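Local coordinates for protein 4-alpha-glucanotransferase (Aquifex aeolicus, PDB 1TZ7) that is an amylomaltase, also called disproportionating enzyme or D-enzyme, a single-chain member of the 4-alpha-glucanotransferase family built around a parallel eight-stranded barrel, at residues His29-Asp41 against Leu107-Val120. Numbering follows the deposited sequence.
Sequences HVTSLPSPYGIGD and LKRFPLGEALYEVV
With CG set opposite the carbonyl carbon (chi1 -59°), the Y37 ring reaches back along 107-109, where CD1 comes within 3.4 Å of K108 O, the carbonyl oxygen lying at the ring edge. Its hydroxyl touches both methyls of L107, CD1 being 3.6 Å from Y37 OH, and hydrogen-bonds to E94 in helix 94-98. R109 runs obliquely across P36, with NH1 3.5 Å from P36 CB, which lies at the edge of the guanidinium. Backbone bonds fasten the loop at two points: F110 N donates to P36 O (2.8 Å, 176°), and L116 N to G38 O (2.9 Å). In the parallel eight-stranded barrel of this family, 29-41 links strand 23-27 to helix 44-56. The segment 107-120 wraps around the bend at 34-39 before entering helix 117-133, with L116 in the N-cap position. With no side chain at G38, V120 CG1 can settle on its backbone, 3.4 Å from Y37 O. Extended with CG1 anti to its backbone N (chi1 -168°), I39 sends CD1 to within 3.6 Å of Y117 CE2, while its CG2 meets V120 CG1 crosswise. The Y117 hydroxyl lies against T31 CG2 and is hydrogen-bonded to the carbonyl oxygen of W479.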
loop_
_atom_site.group_PDB
_atom_site.type_symbol
_atom_site.label_atom_id
_atom_site.label_comp_id
_atom_site.label_asym_id
_atom_site.label_seq_id
_atom_site.Cartn_x
_atom_site.Cartn_y
_atom_site.Cartn_z
ATOM N N HIS A 29 -0.017 8.835 0.246
ATOM C CA HIS A 29 1.043 7.988 0.779
ATOM C C HIS A 29 1.995 8.799 1.637
ATOM O O HIS A 29 2.205 9.995 1.402
ATOM C CB HIS A 29 1.806 7.337 -0.358
ATOM C CG HIS A 29 2.707 6.216 0.065
ATOM N ND1 HIS A 29 2.270 5.148 0.819
ATOM C CD2 HIS A 29 4.017 5.984 -0.189
ATOM C CE1 HIS A 29 3.277 4.313 1.016
ATOM N NE2 HIS A 29 4.347 4.799 0.418
ATOM N N VAL A 30 2.574 8.141 2.630
ATOM C CA VAL A 30 3.466 8.799 3.575
ATOM C C VAL A 30 4.612 9.530 2.854
ATOM O O VAL A 30 5.015 10.605 3.269
ATOM C CB VAL A 30 4.051 7.777 4.596
ATOM C CG1 VAL A 30 5.051 8.447 5.516
ATOM C CG2 VAL A 30 2.916 7.126 5.420
ATOM N N THR A 31 5.121 8.935 1.769
ATOM C CA THR A 31 6.273 9.507 1.045
ATOM C C THR A 31 5.951 10.884 0.481
ATOM O O THR A 31 6.839 11.713 0.324
ATOM C CB THR A 31 6.724 8.577 -0.111
ATOM O OG1 THR A 31 5.630 8.341 -1.008
ATOM C CG2 THR A 31 7.105 7.191 0.406
ATOM N N SER A 32 4.675 11.116 0.172
ATOM C CA SER A 32 4.245 12.352 -0.487
ATOM C C SER A 32 4.149 13.542 0.482
ATOM O O SER A 32 4.029 14.689 0.049
ATOM C CB SER A 32 2.897 12.141 -1.183
ATOM O OG SER A 32 2.995 11.144 -2.177
ATOM N N LEU A 33 4.207 13.264 1.784
ATOM C CA LEU A 33 4.248 14.329 2.809
ATOM C C LEU A 33 5.459 15.235 2.570
ATOM O O LEU A 33 6.526 14.756 2.184
ATOM C CB LEU A 33 4.357 13.717 4.213
ATOM C CG LEU A 33 3.118 13.480 5.107
ATOM C CD1 LEU A 33 1.793 13.990 4.603
ATOM C CD2 LEU A 33 3.041 12.077 5.722
ATOM N N PRO A 34 5.295 16.546 2.803
ATOM C CA PRO A 34 6.365 17.522 2.546
ATOM C C PRO A 34 7.392 17.647 3.694
ATOM O O PRO A 34 7.692 18.758 4.134
ATOM C CB PRO A 34 5.593 18.833 2.373
ATOM C CG PRO A 34 4.391 18.681 3.258
ATOM C CD PRO A 34 4.066 17.193 3.301
ATOM N N SER A 35 7.927 16.521 4.152
ATOM C CA SER A 35 8.923 16.524 5.217
ATOM C C SER A 35 10.283 16.978 4.677
ATOM O O SER A 35 10.546 16.866 3.482
ATOM C CB SER A 35 9.044 15.133 5.833
ATOM O OG SER A 35 7.778 14.654 6.257
ATOM N N PRO A 36 11.142 17.491 5.560
ATOM C CA PRO A 36 12.333 18.230 5.136
ATOM C C PRO A 36 13.546 17.357 4.770
ATOM O O PRO A 36 14.584 17.915 4.439
ATOM C CB PRO A 36 12.663 19.107 6.368
ATOM C CG PRO A 36 11.657 18.687 7.464
ATOM C CD PRO A 36 11.036 17.420 7.024
ATOM N N TYR A 37 13.420 16.027 4.828
ATOM C CA TYR A 37 14.603 15.151 4.703
ATOM C C TYR A 37 14.562 14.251 3.454
ATOM O O TYR A 37 15.012 13.101 3.484
ATOM C CB TYR A 37 14.782 14.325 5.975
ATOM C CG TYR A 37 14.955 15.188 7.197
ATOM C CD1 TYR A 37 16.118 15.924 7.387
ATOM C CD2 TYR A 37 13.948 15.295 8.148
ATOM C CE1 TYR A 37 16.283 16.729 8.498
ATOM C CE2 TYR A 37 14.101 16.099 9.265
ATOM C CZ TYR A 37 15.275 16.816 9.434
ATOM O OH TYR A 37 15.439 17.619 10.540
ATOM N N GLY A 38 14.033 14.798 2.357
ATOM C CA GLY A 38 14.145 14.170 1.047
ATOM C C GLY A 38 12.948 13.310 0.712
ATOM O O GLY A 38 12.773 12.893 -0.423
ATOM N N ILE A 39 12.119 13.049 1.713
ATOM C CA ILE A 39 10.972 12.168 1.561
ATOM C C ILE A 39 10.007 12.380 2.733
ATOM O O ILE A 39 10.410 12.843 3.798
ATOM C CB ILE A 39 11.448 10.677 1.503
ATOM C CG1 ILE A 39 10.314 9.767 1.054
ATOM C CG2 ILE A 39 11.994 10.226 2.865
ATOM C CD1 ILE A 39 10.793 8.437 0.499
ATOM N N GLY A 40 8.739 12.048 2.527
ATOM C CA GLY A 40 7.749 12.137 3.588
ATOM C C GLY A 40 8.014 11.109 4.677
ATOM O O GLY A 40 8.526 10.022 4.394
ATOM N N ASP A 41 7.672 11.453 5.925
ATOM C CA ASP A 41 7.946 10.577 7.066
ATOM C C ASP A 41 6.821 10.629 8.126
ATOM O O ASP A 41 5.815 11.313 7.945
ATOM C CB ASP A 41 9.316 10.925 7.701
ATOM C CG ASP A 41 9.417 12.379 8.138
ATOM O OD1 ASP A 41 8.483 12.877 8.791
ATOM O OD2 ASP A 41 10.405 13.092 7.880
ATOM N N LEU A 107 21.603 16.087 11.190
ATOM C CA LEU A 107 20.397 16.445 10.442
ATOM C C LEU A 107 20.740 17.367 9.280
ATOM O O LEU A 107 21.639 18.202 9.381
ATOM C CB LEU A 107 19.371 17.121 11.360
ATOM C CG LEU A 107 18.718 16.229 12.422
ATOM C CD1 LEU A 107 17.760 17.042 13.271
ATOM C CD2 LEU A 107 17.994 15.041 11.780
ATOM N N LYS A 108 20.013 17.212 8.178
ATOM C CA LYS A 108 20.407 17.803 6.905
ATOM C C LYS A 108 19.175 18.041 6.013
ATOM O O LYS A 108 18.651 17.113 5.403
ATOM C CB LYS A 108 21.400 16.883 6.197
ATOM C CG LYS A 108 21.831 17.356 4.822
ATOM C CD LYS A 108 22.967 16.498 4.273
ATOM C CE LYS A 108 22.632 14.996 4.332
ATOM N NZ LYS A 108 23.331 14.203 3.278
ATOM N N ARG A 109 18.733 19.293 5.947
ATOM C CA ARG A 109 17.515 19.649 5.221
ATOM C C ARG A 109 17.710 19.525 3.703
ATOM O O ARG A 109 18.772 19.850 3.175
ATOM C CB ARG A 109 17.088 21.085 5.570
ATOM C CG ARG A 109 15.799 21.174 6.373
ATOM C CD ARG A 109 15.917 20.649 7.806
ATOM N NE ARG A 109 15.691 21.697 8.807
ATOM C CZ ARG A 109 14.513 22.286 9.034
ATOM N NH1 ARG A 109 13.437 21.938 8.331
ATOM N NH2 ARG A 109 14.410 23.229 9.965
ATOM N N PHE A 110 16.673 19.046 3.021
ATOM C CA PHE A 110 16.576 19.145 1.565
ATOM C C PHE A 110 15.339 19.980 1.196
ATOM O O PHE A 110 14.328 19.930 1.893
ATOM C CB PHE A 110 16.456 17.749 0.941
ATOM C CG PHE A 110 17.632 16.849 1.227
ATOM C CD1 PHE A 110 18.697 16.773 0.339
ATOM C CD2 PHE A 110 17.669 16.074 2.382
ATOM C CE1 PHE A 110 19.781 15.941 0.602
ATOM C CE2 PHE A 110 18.753 15.241 2.645
ATOM C CZ PHE A 110 19.804 15.177 1.756
ATOM N N PRO A 111 15.423 20.744 0.101
ATOM C CA PRO A 111 14.271 21.518 -0.393
ATOM C C PRO A 111 13.102 20.622 -0.822
ATOM O O PRO A 111 13.320 19.468 -1.218
ATOM C CB PRO A 111 14.847 22.271 -1.606
ATOM C CG PRO A 111 16.326 22.213 -1.432
ATOM C CD PRO A 111 16.614 20.935 -0.740
ATOM N N LEU A 112 11.879 21.151 -0.744
ATOM C CA LEU A 112 10.685 20.372 -1.076
ATOM C C LEU A 112 10.637 20.099 -2.577
ATOM O O LEU A 112 10.480 21.021 -3.386
ATOM C CB LEU A 112 9.409 21.115 -0.646
ATOM C CG LEU A 112 9.249 21.496 0.834
ATOM C CD1 LEU A 112 7.806 21.629 1.297
ATOM C CD2 LEU A 112 10.129 20.737 1.820
ATOM N N GLY A 113 10.782 18.833 -2.942
ATOM C CA GLY A 113 10.615 18.404 -4.317
ATOM C C GLY A 113 10.138 16.972 -4.391
ATOM O O GLY A 113 9.407 16.506 -3.515
ATOM N N GLU A 114 10.556 16.264 -5.432
ATOM C CA GLU A 114 10.217 14.847 -5.583
ATOM C C GLU A 114 10.992 13.993 -4.577
ATOM O O GLU A 114 12.051 14.396 -4.091
ATOM C CB GLU A 114 10.520 14.373 -7.006
ATOM C CG GLU A 114 9.756 15.123 -8.092
ATOM C CD GLU A 114 8.272 14.799 -8.101
ATOM O OE1 GLU A 114 7.851 13.965 -8.929
ATOM O OE2 GLU A 114 7.524 15.381 -7.278
ATOM N N ALA A 115 10.452 12.814 -4.270
ATOM C CA ALA A 115 11.069 11.907 -3.303
ATOM C C ALA A 115 12.448 11.483 -3.778
ATOM O O ALA A 115 12.604 10.965 -4.888
ATOM C CB ALA A 115 10.193 10.696 -3.087
ATOM N N LEU A 116 13.445 11.709 -2.932
ATOM C CA LEU A 116 14.828 11.461 -3.282
ATOM C C LEU A 116 15.249 10.066 -2.784
ATOM O O LEU A 116 16.055 9.939 -1.860
ATOM C CB LEU A 116 15.729 12.533 -2.646
ATOM C CG LEU A 116 15.959 13.885 -3.364
ATOM C CD1 LEU A 116 15.201 14.101 -4.674
ATOM C CD2 LEU A 116 15.931 15.106 -2.437
ATOM N N TYR A 117 14.690 9.030 -3.411
ATOM C CA TYR A 117 14.834 7.657 -2.913
ATOM C C TYR A 117 16.303 7.259 -2.764
ATOM O O TYR A 117 16.730 6.832 -1.695
ATOM C CB TYR A 117 14.109 6.675 -3.836
ATOM C CG TYR A 117 12.617 6.628 -3.602
ATOM C CD1 TYR A 117 11.729 7.159 -4.531
ATOM C CD2 TYR A 117 12.097 6.065 -2.445
ATOM C CE1 TYR A 117 10.366 7.124 -4.319
ATOM C CE2 TYR A 117 10.731 6.023 -2.218
ATOM C CZ TYR A 117 9.868 6.553 -3.158
ATOM O OH TYR A 117 8.513 6.514 -2.936
ATOM N N GLU A 118 17.071 7.410 -3.843
ATOM C CA GLU A 118 18.489 7.056 -3.833
ATOM C C GLU A 118 19.183 7.635 -2.606
ATOM O O GLU A 118 19.917 6.922 -1.893
ATOM C CB GLU A 118 19.190 7.568 -5.106
ATOM C CG GLU A 118 18.806 6.825 -6.383
ATOM C CD GLU A 118 17.597 7.431 -7.075
ATOM O OE1 GLU A 118 16.954 8.325 -6.478
ATOM O OE2 GLU A 118 17.287 7.013 -8.218
ATOM N N VAL A 119 18.956 8.928 -2.352
ATOM C CA VAL A 119 19.709 9.617 -1.312
ATOM C C VAL A 119 19.205 9.307 0.099
ATOM O O VAL A 119 19.991 9.275 1.035
ATOM C CB VAL A 119 19.857 11.200 -1.552
ATOM C CG1 VAL A 119 19.296 11.671 -2.867
ATOM C CG2 VAL A 119 19.461 12.028 -0.344
ATOM N N VAL A 120 17.902 9.062 0.247
ATOM C CA VAL A 120 17.331 8.801 1.574
ATOM C C VAL A 120 17.594 7.362 2.052
ATOM O O VAL A 120 17.702 7.121 3.247
ATOM C CB VAL A 120 15.802 9.109 1.637
ATOM C CG1 VAL A 120 15.538 10.572 1.292
ATOM C CG2 VAL A 120 15.015 8.184 0.728
#